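Side-chain contact in mnemiopsin 1 (Mnemiopsis leidyi, PDB 5VP3), which probably emits blue light when calcium binds to its EF-hand loops, as a ctenophore Ca(2+)-regulated photoprotein whose bioluminescence is also sensitive to light: residues 49-53 / 54-58. Sequence-based numbering, arbitrary orientation.
Sequences GKMTM and DEIMY. With CD (cadmium ion), chain B.
One carboxylate oxygen does double duty here: OE1 of Glu-55 ligates a cadmium ion and also accepts a hydrogen bond from the backbone of Thr-52, N to OE1 3.0 Å. The donor meets OE1 on its anti side, 21° out of the carboxylate plane. Glu-55 grips the ion through both oxygens, unevenly, with OE2 at 2.4 Å from the cadmium and OE1 at 2.8 Å. Beside them stands the carbonyl O of Lys-50, a ligand at 2.3 Å from the metal; the residue contributes its backbone and not its amine. The exchange between Thr-52 and Glu-55 is reciprocal: Glu-55 N donates to Thr-52 OG1 over 3.2 Å, which completes a capping box at the start of helix 53-66. Thr-52 chi1 of 64° sets OG1 between its own N and carbonyl carbon, within reach of that amide. This is the end of an EF-hand loop, where the first residues of the exiting helix supply the bidentate glutamate; Asp-44, Asp-46, Asp-48 and a water fill out the coordination. Thr-52 O opens the helical bonding by accepting from Ile-56 N at 3.0 Å. On the side of the chain turned from the ion, Met-51 lays SD and CG against Ile-56 CD1, with Met-51 SD 3.6 Å from Ile-56 CD1. Both residues pack on Phe-43 of the entering helix 30-43, with Ile-56 also touching Val-81 and Phe-85 of helix 71-87.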
loop_
_atom_site.group_PDB
_atom_site.type_symbol
_atom_site.label_atom_id
_atom_site.label_comp_id
_atom_site.label_asym_id
_atom_site.label_seq_id
_atom_site.Cartn_x
_atom_site.Cartn_y
_atom_site.Cartn_z
ATOM N N GLY A 49 15.216 12.913 0.322
ATOM C CA GLY A 49 15.673 11.632 -0.190
ATOM C C GLY A 49 15.474 10.447 0.726
ATOM O O GLY A 49 16.001 9.365 0.442
ATOM N N LYS A 50 14.736 10.611 1.805
ATOM C CA LYS A 50 14.424 9.540 2.730
ATOM C C LYS A 50 12.913 9.502 2.948
ATOM O O LYS A 50 12.246 10.537 3.026
ATOM C CB LYS A 50 15.152 9.742 4.056
ATOM C CG LYS A 50 15.048 8.583 5.027
ATOM C CD LYS A 50 15.969 8.781 6.271
ATOM C CE LYS A 50 15.556 10.001 7.153
ATOM N NZ LYS A 50 16.628 10.360 8.159
ATOM N N MET A 51 12.378 8.306 3.026
ATOM C CA MET A 51 11.013 8.093 3.460
ATOM C C MET A 51 11.024 7.624 4.917
ATOM O O MET A 51 11.758 6.694 5.259
ATOM C CB MET A 51 10.372 7.063 2.542
ATOM C CG MET A 51 8.911 6.901 2.709
ATOM S SD MET A 51 8.402 5.501 1.673
ATOM C CE MET A 51 8.493 6.335 0.107
ATOM N N THR A 52 10.243 8.286 5.775
ATOM C CA THR A 52 10.093 7.896 7.175
ATOM C C THR A 52 8.644 7.495 7.474
ATOM O O THR A 52 7.713 7.887 6.777
ATOM C CB THR A 52 10.445 9.034 8.120
ATOM O OG1 THR A 52 9.489 10.079 7.898
ATOM C CG2 THR A 52 11.876 9.568 7.874
ATOM N N MET A 53 8.455 6.746 8.557
ATOM C CA MET A 53 7.105 6.406 8.986
ATOM C C MET A 53 6.275 7.638 9.271
ATOM O O MET A 53 5.067 7.662 8.989
ATOM C CB MET A 53 7.145 5.546 10.236
ATOM C CG MET A 53 7.381 4.103 9.965
ATOM S SD MET A 53 6.180 3.320 8.858
ATOM C CE MET A 53 6.723 1.627 9.325
ATOM N N ASP A 54 6.880 8.658 9.870
ATOM C CA ASP A 54 6.119 9.870 10.150
ATOM C C ASP A 54 5.546 10.458 8.877
ATOM O O ASP A 54 4.400 10.916 8.848
ATOM C CB ASP A 54 6.988 10.888 10.872
ATOM C CG ASP A 54 6.940 10.693 12.346
ATOM O OD1 ASP A 54 5.931 11.111 12.963
ATOM O OD2 ASP A 54 7.877 10.063 12.857
ATOM N N GLU A 55 6.310 10.419 7.803
ATOM C CA GLU A 55 5.809 10.960 6.556
ATOM C C GLU A 55 4.719 10.066 5.979
ATOM O O GLU A 55 3.683 10.558 5.524
ATOM C CB GLU A 55 6.988 11.129 5.600
ATOM C CG GLU A 55 8.014 12.134 6.088
ATOM C CD GLU A 55 9.240 12.163 5.187
ATOM O OE1 GLU A 55 9.700 11.060 4.827
ATOM O OE2 GLU A 55 9.717 13.264 4.819
ATOM N N ILE A 56 4.923 8.746 6.036
ATOM C CA ILE A 56 3.932 7.778 5.548
ATOM C C ILE A 56 2.586 7.952 6.256
ATOM O O ILE A 56 1.526 7.865 5.628
ATOM C CB ILE A 56 4.473 6.346 5.753
ATOM C CG1 ILE A 56 5.655 6.022 4.827
ATOM C CG2 ILE A 56 3.377 5.329 5.611
ATOM C CD1 ILE A 56 5.374 6.341 3.378
ATOM N N MET A 57 2.612 8.175 7.570
ATOM C CA MET A 57 1.390 8.209 8.366
ATOM C C MET A 57 0.581 9.490 8.192
ATOM O O MET A 57 -0.562 9.551 8.662
ATOM C CB MET A 57 1.750 8.005 9.838
ATOM C CG MET A 57 2.358 6.639 10.086
ATOM S SD MET A 57 1.322 5.264 9.521
ATOM C CE MET A 57 -0.232 5.754 10.257
ATOM N N TYR A 58 1.122 10.494 7.506
ATOM C CA TYR A 58 0.353 11.693 7.201
ATOM C C TYR A 58 -0.887 11.360 6.366
ATOM O O TYR A 58 -1.935 12.013 6.493
ATOM C CB TYR A 58 1.281 12.693 6.498
ATOM C CG TYR A 58 0.644 13.873 5.818
ATOM C CD1 TYR A 58 0.449 15.061 6.487
ATOM C CD2 TYR A 58 0.298 13.820 4.491
ATOM C CE1 TYR A 58 -0.113 16.155 5.855
ATOM C CE2 TYR A 58 -0.251 14.915 3.847
ATOM C CZ TYR A 58 -0.452 16.070 4.539
ATOM O OH TYR A 58 -1.003 17.151 3.912
HETATM CD CD CD B . 11.808 12.613 3.914
HETATM O O HOH W 1 12.734 12.201 6.158
#